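Side-chain contacts in lysozyme M1 (Streptomyces coelicolor, PDB 1JFX), which hydrolyses the beta-1,4 linkages between N-acetylmuramic acid and N-acetylglucosamine in bacterial peptidoglycan, with diacetylmuramidase activity as well: residues N121-R126 / R133-Y138; E36-K41 / N68-T73; L97-N102 / T114-W119; H63-N68 / T73-Y78. One frame throughout, in Å; residues are numbered along the deposited sequence.

All four contacts belong to the catalytic beta/alpha-barrel of this glycosyl hydrolase family 25 enzyme and reach one curled sheet. Along the chain, interactions 2 and 4 come first and interleave: their centres lie about 4 Å apart, and both use helix 72-81. Interaction 3 follows, then interaction 1; these two have centres about 11 Å apart and share helix 113-131, packed on neighbouring strands 96-98 and 136-139. Interaction 4 adds the preceding strand, 58-64, so interactions 4, 3 and 1 sample two consecutive beta-alpha-beta crossovers, while interaction 2 is a surface contact between a hairpin turn and the loop before helix 72-81. Strands 58-64 and 96-98 carry Phe64 and the predicted active-site residue Asp98.

Interaction 1 of 4, residues N121-R126 / R133-Y138; sequences NDFHAR and RDVVIY
Val135 divides its two methyl branches between neighbouring residues of helix 113-131: CG2 meets Phe123 and CG1 meets His124. The CG2 methyl lies at the edge of the phenyl ring, near its plane, 4.0 Å from Phe123 CE1. CG1 meets the imidazole obliquely, with His124 CD2 also 4.0 Å away. Farther along the same imidazole, His124 NE2 donates to Asp134 OD1 over 3.1 Å. This bond is bent, with an N-H...O angle of 138°, and the nitrogen stands above the carboxylate plane, so it is a moderate tether and not an ideally aligned one. His124 NE2 also makes a weak hydrogen bond to Lys157 O. His124 can reach both partners because CG is anti to its backbone N (chi1 171°), which carries the ring off the helix toward the loop before the strand.

A water bridges the backbones. It donates to His124 O and to Arg133 O, each at 2.8 Å, and accepts from Val135 N at 2.7 Å, lying over one face of the imidazole, offset toward its rim, and tying the helix to the chain on both sides of Asp134. Outside this shell, Asp134 OD1 also forms a salt bridge with Lys128, which probably favours the charged carboxylate, while Ser158 lies against His124. Phe123 also touches Leu97 of strand 96-98 and Ala76 of the neighbouring helix 72-81. The contact closes the return from helix 113-131 into strand 136-139, the second half of the crossover that begins at strand 96-98, as in the repeating beta-alpha-beta units of a beta/alpha-barrel.

Interaction 2 of 4, residues E36-K41 / N68-T73; sequences EGTNYK and NASSGT
Thr38, in the turn of a beta-hairpin, reaches Ala69 and Ser70 in the loop that leads into helix 72-81. The hairpin joins strand 29-36 to the short strand 40-41 and is closed by an antiparallel hydrogen-bonded pair: Glu36 N to Tyr40 O and Tyr40 N to Glu36 O, both 3.1 Å. Gly37, Thr38 and Asn39 make the three-residue turn between them. Gly37 has a positive phi of 54°, a conformation accessible to glycine, and its backbone is also bonded to Phe64 of the adjoining parallel strand. On the other side, residues 68-71 run as an irregular loop until Ser71 takes the N-cap position; its hydroxyl receives the backbone N of Ala74 and ends the loop in the first turn of the helix.

Thr38, Ala69 and Ser70 all direct their CB atoms toward the facing segment. The touching is done by one methyl, Thr38 CG2, which sits 3.8 Å from Ala69 CB. It is anti to the carbonyl carbon, beside the backbone N (OG1 at chi1 70°), and so faces the loop. It lies at the same distance, 3.8 Å, from Ser70 CB. No hydrogen bond crosses between the segments, so this is slight van der Waals packing near the surface, away from the predicted catalytic residues.

The serine hydroxyl is occupied elsewhere: it is hydrogen-bonded to Gln75 NE2 in the first turn of helix 72-81, and it gives a weak bond of 3.4 Å from Ser70 OG to Ser71 O. What it offers the hairpin is mere proximity, with Thr38 CG2 resting 3.6 Å from Ser70 OG.

Interaction 3 of 4, residues L97-N102 / T114-W119; sequences LDIEHN and TQMRTW
Leu97 of strand 96-98 and Ile99 just beyond its end pack against helix 113-131, where they meet Trp119 and Met116 in the first half of a beta-alpha-beta crossover. Leu97 CD1 lies at the edge of the indole, near its plane, 4.0 Å from Trp119 CZ3. Ile99 CD1 touches both helix residues, Met116 SD at 4.0 Å and, obliquely, Trp119 CE3 at 4.2 Å. Its side chain runs past both in the opposite direction, an extended isoleucine (CG1 anti to the backbone N, chi1 -170°) reaching outward while methionine and tryptophan reach in. Met116 CG is likewise anti to its backbone N (chi1 -175°), and the bend at chi2 sets SD against the isoleucine methyl; the further bend at chi3 places only CE.

This apolar layer joins the barrel sheet to a helix packed on its outside. The CB atoms of Asp98 and Glu100, both predicted active-site residues, point to the reverse side of the chain from those of Leu97 and Ile99. The indole is pinned at its far end as well, since Trp119 NE1 is hydrogen-bonded to Ser70 O. Trp143 of helix 141-148 touches both Ile99 and Met116.

Interaction 4 of 4, residues H63-N68 / T73-Y78; sequences HFARPN and TAQADY
Gln75 reaches from helix 72-81 across His63 to the backbone of Arg66. Its CB begins the contact 3.7 Å from His63 NE2, and CG continues past the same ring nitrogen at 3.8 Å. The chain is extended beyond CG, bringing the amide to the loop that follows strand 58-64. There OE1 accepts twice: from His63 NE2 at 2.9 Å and from Arg66 N at 3.1 Å. Both donors lie in the carbonyl plane on lone pairs, one on either side of the C=O bond, and both bonds are nearly straight (175° and 170°). At the other corner, Gln75 NE2 donates to Arg66 O over 2.8 Å, approaching from above that carbonyl's plane. These three bonds, with a further one between NE2 and Ser70 OG, fix the amide's rotation and distinguish its oxygen from its nitrogen.

The imidazole stands 61° from the amide plane and receives OE1 in its own plane; Gln75 O lies over one ring face. His63 ND1 is engaged by Thr35 OG1, so both ring nitrogens are held. Beyond, Arg66 pairs with Glu36 in a salt bridge. The glutamine ties strand 58-64 and its loop to helix 72-81, the first half of a beta-alpha-beta crossover of the barrel, next to Phe64 at the predicted active site.

Interaction 1 of 4, residues N121-R126 / R133-Y138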
loop_
_atom_site.group_PDB
_atom_site.type_symbol
_atom_site.label_atom_id
_atom_site.label_comp_id
_atom_site.label_asym_id
_atom_site.label_seq_id
_atom_site.Cartn_x
_atom_site.Cartn_y
_atom_site.Cartn_z
ATOM N N ASN A 121 5.230 4.748 13.989
ATOM C CA ASN A 121 4.189 5.414 14.764
ATOM C C ASN A 121 4.067 6.878 14.328
ATOM O O ASN A 121 2.958 7.423 14.220
ATOM C CB ASN A 121 4.522 5.360 16.253
ATOM C CG ASN A 121 3.326 5.676 17.113
ATOM O OD1 ASN A 121 2.321 4.967 17.072
ATOM N ND2 ASN A 121 3.418 6.743 17.891
ATOM N N ASP A 122 5.210 7.513 14.073
ATOM C CA ASP A 122 5.223 8.908 13.652
ATOM C C ASP A 122 4.585 9.067 12.273
ATOM O O ASP A 122 3.830 10.019 12.035
ATOM C CB ASP A 122 6.654 9.459 13.626
ATOM C CG ASP A 122 7.228 9.689 15.021
ATOM O OD1 ASP A 122 6.466 9.619 16.010
ATOM O OD2 ASP A 122 8.448 9.965 15.116
ATOM N N PHE A 123 4.894 8.154 11.358
ATOM C CA PHE A 123 4.310 8.225 10.027
ATOM C C PHE A 123 2.795 8.056 10.146
ATOM O O PHE A 123 2.018 8.796 9.533
ATOM C CB PHE A 123 4.903 7.146 9.105
ATOM C CG PHE A 123 4.528 7.309 7.648
ATOM C CD1 PHE A 123 3.247 6.988 7.193
ATOM C CD2 PHE A 123 5.457 7.804 6.733
ATOM C CE1 PHE A 123 2.903 7.163 5.833
ATOM C CE2 PHE A 123 5.132 7.976 5.386
ATOM C CZ PHE A 123 3.850 7.658 4.930
ATOM N N HIS A 124 2.364 7.090 10.946
ATOM C CA HIS A 124 0.940 6.874 11.116
ATOM C C HIS A 124 0.260 8.109 11.724
ATOM O O HIS A 124 -0.781 8.551 11.246
ATOM C CB HIS A 124 0.680 5.638 12.001
ATOM C CG HIS A 124 -0.756 5.470 12.389
ATOM N ND1 HIS A 124 -1.356 6.236 13.368
ATOM C CD2 HIS A 124 -1.731 4.673 11.886
ATOM C CE1 HIS A 124 -2.638 5.922 13.445
ATOM N NE2 HIS A 124 -2.892 4.978 12.556
ATOM N N ALA A 125 0.859 8.675 12.766
ATOM C CA ALA A 125 0.262 9.833 13.419
ATOM C C ALA A 125 0.125 11.014 12.478
ATOM O O ALA A 125 -0.925 11.665 12.449
ATOM C CB ALA A 125 1.078 10.243 14.630
ATOM N N ARG A 126 1.169 11.291 11.702
ATOM C CA ARG A 126 1.115 12.435 10.798
ATOM C C ARG A 126 0.190 12.184 9.616
ATOM O O ARG A 126 -0.534 13.095 9.186
ATOM C CB ARG A 126 2.519 12.807 10.314
ATOM C CG ARG A 126 2.582 14.054 9.418
ATOM C CD ARG A 126 1.857 15.279 10.020
ATOM N NE ARG A 126 2.253 15.604 11.394
ATOM C CZ ARG A 126 3.088 16.586 11.737
ATOM N NH1 ARG A 126 3.653 17.364 10.816
ATOM N NH2 ARG A 126 3.331 16.818 13.019
ATOM N N ARG A 133 -7.234 9.420 8.020
ATOM C CA ARG A 133 -7.204 7.972 7.848
ATOM C C ARG A 133 -6.041 7.240 8.487
ATOM O O ARG A 133 -4.946 7.790 8.627
ATOM C CB ARG A 133 -7.183 7.610 6.358
ATOM C CG ARG A 133 -8.279 8.227 5.497
ATOM C CD ARG A 133 -9.688 7.893 6.007
ATOM N NE ARG A 133 -9.922 6.462 6.262
ATOM C CZ ARG A 133 -10.357 5.578 5.362
ATOM N NH1 ARG A 133 -10.615 5.948 4.111
ATOM N NH2 ARG A 133 -10.560 4.312 5.726
ATOM N N ASP A 134 -6.304 5.986 8.866
ATOM C CA ASP A 134 -5.272 5.086 9.403
ATOM C C ASP A 134 -4.516 4.547 8.176
ATOM O O ASP A 134 -5.104 3.901 7.304
ATOM C CB ASP A 134 -5.898 3.902 10.148
ATOM C CG ASP A 134 -6.467 4.287 11.497
ATOM O OD1 ASP A 134 -5.916 5.202 12.139
ATOM O OD2 ASP A 134 -7.460 3.656 11.937
ATOM N N VAL A 135 -3.216 4.803 8.112
ATOM C CA VAL A 135 -2.424 4.355 6.982
ATOM C C VAL A 135 -2.382 2.826 6.915
ATOM O O VAL A 135 -2.332 2.149 7.945
ATOM C CB VAL A 135 -0.983 4.923 7.067
ATOM C CG1 VAL A 135 -0.229 4.271 8.229
ATOM C CG2 VAL A 135 -0.254 4.707 5.730
ATOM N N VAL A 136 -2.445 2.288 5.699
ATOM C CA VAL A 136 -2.367 0.845 5.493
ATOM C C VAL A 136 -0.879 0.496 5.433
ATOM O O VAL A 136 -0.114 1.165 4.748
ATOM C CB VAL A 136 -3.044 0.461 4.159
ATOM C CG1 VAL A 136 -2.803 -1.011 3.836
ATOM C CG2 VAL A 136 -4.535 0.760 4.257
ATOM N N ILE A 137 -0.463 -0.548 6.142
ATOM C CA ILE A 137 0.938 -0.946 6.130
ATOM C C ILE A 137 1.186 -2.123 5.184
ATOM O O ILE A 137 0.595 -3.201 5.345
ATOM C CB ILE A 137 1.429 -1.335 7.563
ATOM C CG1 ILE A 137 1.457 -0.090 8.460
ATOM C CG2 ILE A 137 2.839 -1.971 7.489
ATOM C CD1 ILE A 137 1.786 -0.402 9.927
ATOM N N TYR A 138 2.031 -1.891 4.179
ATOM C CA TYR A 138 2.423 -2.945 3.236
ATOM C C TYR A 138 3.825 -3.364 3.628
ATOM O O TYR A 138 4.728 -2.517 3.729
ATOM C CB TYR A 138 2.454 -2.436 1.782
ATOM C CG TYR A 138 3.180 -3.375 0.809
ATOM C CD1 TYR A 138 4.576 -3.343 0.673
ATOM C CD2 TYR A 138 2.468 -4.301 0.032
ATOM C CE1 TYR A 138 5.238 -4.200 -0.206
ATOM C CE2 TYR A 138 3.121 -5.159 -0.859
ATOM C CZ TYR A 138 4.511 -5.104 -0.973
ATOM O OH TYR A 138 5.170 -5.944 -1.863
HETATM O O HOH W 1 -2.408 7.017 9.497
#

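Interaction 2 of 4, residues E36-K41 / N68-T73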
loop_
_atom_site.group_PDB
_atom_site.type_symbol
_atom_site.label_atom_id
_atom_site.label_comp_id
_atom_site.label_asym_id
_atom_site.label_seq_id
_atom_site.Cartn_x
_atom_site.Cartn_y
_atom_site.Cartn_z
ATOM N N GLU A 36 8.597 8.151 -2.910
ATOM C CA GLU A 36 9.584 7.293 -2.274
ATOM C C GLU A 36 10.585 8.205 -1.569
ATOM O O GLU A 36 10.957 9.269 -2.081
ATOM C CB GLU A 36 10.305 6.388 -3.288
ATOM C CG GLU A 36 11.415 5.539 -2.661
ATOM C CD GLU A 36 11.836 4.348 -3.512
ATOM O OE1 GLU A 36 11.296 4.168 -4.622
ATOM O OE2 GLU A 36 12.711 3.577 -3.066
ATOM N N GLY A 37 11.008 7.795 -0.386
ATOM C CA GLY A 37 11.958 8.606 0.361
ATOM C C GLY A 37 11.496 10.039 0.555
ATOM O O GLY A 37 10.317 10.304 0.804
ATOM N N THR A 38 12.432 10.972 0.423
ATOM C CA THR A 38 12.134 12.379 0.620
ATOM C C THR A 38 11.894 13.175 -0.648
ATOM O O THR A 38 11.336 14.271 -0.577
ATOM C CB THR A 38 13.288 13.097 1.336
ATOM O OG1 THR A 38 14.405 13.187 0.442
ATOM C CG2 THR A 38 13.710 12.317 2.585
ATOM N N ASN A 39 12.331 12.663 -1.797
ATOM C CA ASN A 39 12.187 13.454 -3.014
ATOM C C ASN A 39 11.963 12.714 -4.315
ATOM O O ASN A 39 12.177 13.275 -5.393
ATOM C CB ASN A 39 13.405 14.363 -3.165
ATOM C CG ASN A 39 14.693 13.585 -3.230
ATOM O OD1 ASN A 39 14.716 12.442 -3.685
ATOM N ND2 ASN A 39 15.782 14.201 -2.784
ATOM N N TYR A 40 11.532 11.462 -4.239
ATOM C CA TYR A 40 11.261 10.733 -5.458
ATOM C C TYR A 40 9.755 10.768 -5.688
ATOM O O TYR A 40 8.985 10.583 -4.746
ATOM C CB TYR A 40 11.713 9.280 -5.347
ATOM C CG TYR A 40 11.346 8.454 -6.556
ATOM C CD1 TYR A 40 10.099 7.833 -6.656
ATOM C CD2 TYR A 40 12.237 8.316 -7.618
ATOM C CE1 TYR A 40 9.749 7.095 -7.780
ATOM C CE2 TYR A 40 11.899 7.578 -8.753
ATOM C CZ TYR A 40 10.653 6.969 -8.829
ATOM O OH TYR A 40 10.310 6.236 -9.954
ATOM N N LYS A 41 9.346 11.016 -6.932
ATOM C CA LYS A 41 7.932 11.021 -7.301
ATOM C C LYS A 41 7.805 10.144 -8.537
ATOM O O LYS A 41 8.536 10.328 -9.509
ATOM C CB LYS A 41 7.436 12.441 -7.635
ATOM C CG LYS A 41 5.938 12.502 -7.928
ATOM C CD LYS A 41 5.127 12.026 -6.720
ATOM C CE LYS A 41 3.639 11.972 -7.001
ATOM N NZ LYS A 41 3.076 13.309 -7.369
ATOM N N ASN A 68 15.809 5.791 6.777
ATOM C CA ASN A 68 17.138 6.344 7.057
ATOM C C ASN A 68 17.244 7.797 6.604
ATOM O O ASN A 68 18.072 8.544 7.112
ATOM C CB ASN A 68 18.205 5.578 6.275
ATOM C CG ASN A 68 17.951 5.621 4.771
ATOM O OD1 ASN A 68 16.997 5.020 4.288
ATOM N ND2 ASN A 68 18.790 6.354 4.029
ATOM N N ALA A 69 16.400 8.181 5.648
ATOM C CA ALA A 69 16.468 9.502 5.037
ATOM C C ALA A 69 15.836 10.694 5.737
ATOM O O ALA A 69 16.246 11.830 5.493
ATOM C CB ALA A 69 15.927 9.415 3.603
ATOM N N SER A 70 14.849 10.449 6.585
ATOM C CA SER A 70 14.168 11.521 7.307
ATOM C C SER A 70 13.222 10.844 8.280
ATOM O O SER A 70 13.081 9.624 8.254
ATOM C CB SER A 70 13.362 12.402 6.346
ATOM O OG SER A 70 12.243 11.692 5.837
ATOM N N SER A 71 12.576 11.629 9.130
ATOM C CA SER A 71 11.653 11.085 10.121
ATOM C C SER A 71 10.358 10.579 9.496
ATOM O O SER A 71 10.056 10.885 8.343
ATOM C CB SER A 71 11.302 12.160 11.152
ATOM O OG SER A 71 10.467 13.159 10.563
ATOM N N GLY A 72 9.604 9.811 10.276
ATOM C CA GLY A 72 8.332 9.287 9.805
ATOM C C GLY A 72 7.369 10.440 9.593
ATOM O O GLY A 72 6.547 10.421 8.679
ATOM N N THR A 73 7.459 11.450 10.451
ATOM C CA THR A 73 6.599 12.614 10.303
ATOM C C THR A 73 6.870 13.299 8.966
ATOM O O THR A 73 5.938 13.617 8.224
ATOM C CB THR A 73 6.843 13.635 11.434
ATOM O OG1 THR A 73 6.499 13.036 12.688
ATOM C CG2 THR A 73 5.990 14.893 11.221
#

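Interaction 3 of 4, residues L97-N102 / T114-W119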
loop_
_atom_site.group_PDB
_atom_site.type_symbol
_atom_site.label_atom_id
_atom_site.label_comp_id
_atom_site.label_asym_id
_atom_site.label_seq_id
_atom_site.Cartn_x
_atom_site.Cartn_y
_atom_site.Cartn_z
ATOM N N LEU A 97 1.687 2.793 3.469
ATOM C CA LEU A 97 3.081 2.963 3.865
ATOM C C LEU A 97 3.730 1.647 3.451
ATOM O O LEU A 97 3.459 0.614 4.049
ATOM C CB LEU A 97 3.214 3.148 5.383
ATOM C CG LEU A 97 4.662 3.053 5.897
ATOM C CD1 LEU A 97 5.528 4.159 5.275
ATOM C CD2 LEU A 97 4.687 3.137 7.420
ATOM N N ASP A 98 4.552 1.688 2.403
ATOM C CA ASP A 98 5.259 0.510 1.889
ATOM C C ASP A 98 6.610 0.554 2.601
ATOM O O ASP A 98 7.503 1.321 2.232
ATOM C CB ASP A 98 5.432 0.640 0.368
ATOM C CG ASP A 98 6.210 -0.513 -0.257
ATOM O OD1 ASP A 98 7.023 -1.163 0.439
ATOM O OD2 ASP A 98 6.027 -0.749 -1.473
ATOM N N ILE A 99 6.750 -0.268 3.631
ATOM C CA ILE A 99 7.972 -0.285 4.417
ATOM C C ILE A 99 8.481 -1.728 4.344
ATOM O O ILE A 99 7.863 -2.659 4.856
ATOM C CB ILE A 99 7.667 0.250 5.857
ATOM C CG1 ILE A 99 8.975 0.469 6.610
ATOM C CG2 ILE A 99 6.637 -0.643 6.567
ATOM C CD1 ILE A 99 8.821 1.344 7.857
ATOM N N GLU A 100 9.632 -1.887 3.694
ATOM C CA GLU A 100 10.172 -3.213 3.413
ATOM C C GLU A 100 11.703 -3.208 3.317
ATOM O O GLU A 100 12.325 -2.176 3.515
ATOM C CB GLU A 100 9.578 -3.660 2.070
ATOM C CG GLU A 100 10.013 -2.779 0.887
ATOM C CD GLU A 100 9.475 -3.280 -0.446
ATOM O OE1 GLU A 100 8.331 -2.936 -0.813
ATOM O OE2 GLU A 100 10.186 -4.043 -1.122
ATOM N N HIS A 101 12.288 -4.364 2.998
ATOM C CA HIS A 101 13.750 -4.491 2.894
ATOM C C HIS A 101 14.398 -3.318 2.161
ATOM O O HIS A 101 14.043 -3.001 1.023
ATOM C CB HIS A 101 14.153 -5.773 2.149
ATOM C CG HIS A 101 14.051 -7.027 2.960
ATOM N ND1 HIS A 101 12.852 -7.504 3.449
ATOM C CD2 HIS A 101 14.990 -7.939 3.311
ATOM C CE1 HIS A 101 13.057 -8.660 4.056
ATOM N NE2 HIS A 101 14.346 -8.947 3.985
ATOM N N ASN A 102 15.377 -2.703 2.815
ATOM C CA ASN A 102 16.113 -1.583 2.242
ATOM C C ASN A 102 16.751 -2.060 0.933
ATOM O O ASN A 102 17.423 -3.084 0.898
ATOM C CB ASN A 102 17.197 -1.143 3.240
ATOM C CG ASN A 102 17.894 0.151 2.844
ATOM O OD1 ASN A 102 17.666 0.701 1.763
ATOM N ND2 ASN A 102 18.762 0.639 3.724
ATOM N N THR A 114 13.429 -0.236 18.377
ATOM C CA THR A 114 12.678 0.811 19.056
ATOM C C THR A 114 12.564 2.065 18.175
ATOM O O THR A 114 11.503 2.700 18.119
ATOM C CB THR A 114 13.330 1.179 20.419
ATOM O OG1 THR A 114 13.280 0.037 21.287
ATOM C CG2 THR A 114 12.588 2.339 21.078
ATOM N N GLN A 115 13.641 2.434 17.490
ATOM C CA GLN A 115 13.588 3.609 16.621
ATOM C C GLN A 115 12.655 3.367 15.443
ATOM O O GLN A 115 11.995 4.292 14.962
ATOM C CB GLN A 115 14.972 3.964 16.079
ATOM C CG GLN A 115 15.941 4.491 17.123
ATOM C CD GLN A 115 17.334 4.645 16.552
ATOM O OE1 GLN A 115 17.855 3.728 15.912
ATOM N NE2 GLN A 115 17.948 5.809 16.775
ATOM N N MET A 116 12.608 2.126 14.971
ATOM C CA MET A 116 11.762 1.814 13.828
ATOM C C MET A 116 10.306 1.870 14.256
ATOM O O MET A 116 9.455 2.320 13.496
ATOM C CB MET A 116 12.089 0.429 13.267
ATOM C CG MET A 116 11.309 0.085 11.996
ATOM S SD MET A 116 11.636 1.212 10.627
ATOM C CE MET A 116 13.254 0.582 10.077
ATOM N N ARG A 117 10.015 1.405 15.469
ATOM C CA ARG A 117 8.646 1.464 15.965
ATOM C C ARG A 117 8.224 2.929 16.017
ATOM O O ARG A 117 7.126 3.285 15.602
ATOM C CB ARG A 117 8.550 0.853 17.363
ATOM C CG ARG A 117 8.744 -0.643 17.354
ATOM C CD ARG A 117 8.674 -1.228 18.750
ATOM N NE ARG A 117 8.856 -2.674 18.706
ATOM C CZ ARG A 117 8.603 -3.484 19.730
ATOM N NH1 ARG A 117 8.164 -2.985 20.880
ATOM N NH2 ARG A 117 8.756 -4.796 19.593
ATOM N N THR A 118 9.108 3.779 16.534
ATOM C CA THR A 118 8.817 5.205 16.623
ATOM C C THR A 118 8.589 5.798 15.240
ATOM O O THR A 118 7.657 6.578 15.044
ATOM C CB THR A 118 9.973 5.951 17.315
ATOM O OG1 THR A 118 10.070 5.494 18.669
ATOM C CG2 THR A 118 9.733 7.474 17.313
ATOM N N TRP A 119 9.435 5.422 14.288
ATOM C CA TRP A 119 9.326 5.938 12.923
ATOM C C TRP A 119 7.952 5.613 12.320
ATOM O O TRP A 119 7.292 6.479 11.724
ATOM C CB TRP A 119 10.448 5.335 12.055
ATOM C CG TRP A 119 10.714 6.097 10.765
ATOM C CD1 TRP A 119 11.711 7.001 10.546
ATOM C CD2 TRP A 119 9.956 6.031 9.542
ATOM N NE1 TRP A 119 11.628 7.507 9.267
ATOM C CE2 TRP A 119 10.556 6.929 8.631
ATOM C CE3 TRP A 119 8.826 5.300 9.130
ATOM C CZ2 TRP A 119 10.063 7.119 7.331
ATOM C CZ3 TRP A 119 8.334 5.489 7.835
ATOM C CH2 TRP A 119 8.952 6.391 6.956
#

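Interaction 4 of 4, residues H63-N68 / T73-Y78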
loop_
_atom_site.group_PDB
_atom_site.type_symbol
_atom_site.label_atom_id
_atom_site.label_comp_id
_atom_site.label_asym_id
_atom_site.label_seq_id
_atom_site.Cartn_x
_atom_site.Cartn_y
_atom_site.Cartn_z
ATOM N N HIS A 63 3.431 5.044 -0.580
ATOM C CA HIS A 63 4.725 5.680 -0.375
ATOM C C HIS A 63 5.757 4.630 -0.031
ATOM O O HIS A 63 5.541 3.850 0.903
ATOM C CB HIS A 63 4.657 6.649 0.803
ATOM C CG HIS A 63 5.986 7.227 1.183
ATOM N ND1 HIS A 63 6.609 8.211 0.445
ATOM C CD2 HIS A 63 6.824 6.936 2.209
ATOM C CE1 HIS A 63 7.774 8.503 0.998
ATOM N NE2 HIS A 63 7.930 7.743 2.071
ATOM N N PHE A 64 6.862 4.593 -0.778
ATOM C CA PHE A 64 7.928 3.648 -0.461
ATOM C C PHE A 64 8.841 4.338 0.564
ATOM O O PHE A 64 9.565 5.289 0.254
ATOM C CB PHE A 64 8.712 3.269 -1.717
ATOM C CG PHE A 64 9.664 2.120 -1.506
ATOM C CD1 PHE A 64 10.821 2.289 -0.755
ATOM C CD2 PHE A 64 9.395 0.867 -2.057
ATOM C CE1 PHE A 64 11.715 1.212 -0.552
ATOM C CE2 PHE A 64 10.275 -0.213 -1.863
ATOM C CZ PHE A 64 11.436 -0.034 -1.108
ATOM N N ALA A 65 8.783 3.862 1.800
ATOM C CA ALA A 65 9.569 4.450 2.879
ATOM C C ALA A 65 11.076 4.253 2.790
ATOM O O ALA A 65 11.544 3.215 2.360
ATOM C CB ALA A 65 9.099 3.878 4.214
ATOM N N ARG A 66 11.822 5.265 3.228
ATOM C CA ARG A 66 13.278 5.171 3.343
ATOM C C ARG A 66 13.495 5.779 4.734
ATOM O O ARG A 66 13.865 6.950 4.872
ATOM C CB ARG A 66 13.990 5.994 2.271
ATOM C CG ARG A 66 13.781 5.469 0.842
ATOM C CD ARG A 66 14.345 4.057 0.629
ATOM N NE ARG A 66 14.402 3.776 -0.804
ATOM C CZ ARG A 66 15.510 3.854 -1.530
ATOM N NH1 ARG A 66 16.661 4.191 -0.947
ATOM N NH2 ARG A 66 15.465 3.633 -2.838
ATOM N N PRO A 67 13.261 4.986 5.787
ATOM C CA PRO A 67 13.416 5.465 7.162
ATOM C C PRO A 67 14.761 6.079 7.544
ATOM O O PRO A 67 14.845 6.800 8.532
ATOM C CB PRO A 67 13.055 4.229 7.996
ATOM C CG PRO A 67 12.019 3.554 7.148
ATOM C CD PRO A 67 12.670 3.633 5.768
ATOM N N ASN A 68 15.809 5.791 6.777
ATOM C CA ASN A 68 17.138 6.344 7.057
ATOM C C ASN A 68 17.244 7.797 6.604
ATOM O O ASN A 68 18.072 8.544 7.112
ATOM C CB ASN A 68 18.205 5.578 6.275
ATOM C CG ASN A 68 17.951 5.621 4.771
ATOM O OD1 ASN A 68 16.997 5.020 4.288
ATOM N ND2 ASN A 68 18.790 6.354 4.029
ATOM N N THR A 73 7.459 11.450 10.451
ATOM C CA THR A 73 6.599 12.614 10.303
ATOM C C THR A 73 6.870 13.299 8.966
ATOM O O THR A 73 5.938 13.617 8.224
ATOM C CB THR A 73 6.843 13.635 11.434
ATOM O OG1 THR A 73 6.499 13.036 12.688
ATOM C CG2 THR A 73 5.990 14.893 11.221
ATOM N N ALA A 74 8.147 13.526 8.656
ATOM C CA ALA A 74 8.501 14.200 7.407
ATOM C C ALA A 74 8.046 13.457 6.153
ATOM O O ALA A 74 7.533 14.072 5.214
ATOM C CB ALA A 74 10.004 14.434 7.339
ATOM N N GLN A 75 8.231 12.142 6.116
ATOM C CA GLN A 75 7.815 11.417 4.931
ATOM C C GLN A 75 6.294 11.314 4.821
ATOM O O GLN A 75 5.772 11.254 3.714
ATOM C CB GLN A 75 8.498 10.042 4.852
ATOM C CG GLN A 75 9.878 10.189 4.213
ATOM C CD GLN A 75 10.716 8.929 4.172
ATOM O OE1 GLN A 75 10.269 7.871 3.717
ATOM N NE2 GLN A 75 11.968 9.048 4.624
ATOM N N ALA A 76 5.585 11.320 5.953
ATOM C CA ALA A 76 4.120 11.269 5.897
ATOM C C ALA A 76 3.604 12.581 5.284
ATOM O O ALA A 76 2.664 12.567 4.477
ATOM C CB ALA A 76 3.516 11.062 7.322
ATOM N N ASP A 77 4.199 13.712 5.665
ATOM C CA ASP A 77 3.767 14.995 5.102
ATOM C C ASP A 77 4.086 15.035 3.600
ATOM O O ASP A 77 3.259 15.472 2.793
ATOM C CB ASP A 77 4.453 16.180 5.811
ATOM C CG ASP A 77 3.707 16.643 7.056
ATOM O OD1 ASP A 77 2.460 16.691 7.019
ATOM O OD2 ASP A 77 4.361 16.979 8.078
ATOM N N TYR A 78 5.277 14.578 3.223
ATOM C CA TYR A 78 5.677 14.562 1.819
ATOM C C TYR A 78 4.665 13.743 1.009
ATOM O O TYR A 78 4.173 14.182 -0.023
ATOM C CB TYR A 78 7.089 13.969 1.694
ATOM C CG TYR A 78 7.554 13.773 0.265
ATOM C CD1 TYR A 78 7.451 14.799 -0.671
ATOM C CD2 TYR A 78 8.081 12.552 -0.150
ATOM C CE1 TYR A 78 7.860 14.606 -1.995
ATOM C CE2 TYR A 78 8.492 12.348 -1.467
ATOM C CZ TYR A 78 8.378 13.377 -2.382
ATOM O OH TYR A 78 8.775 13.186 -3.695
#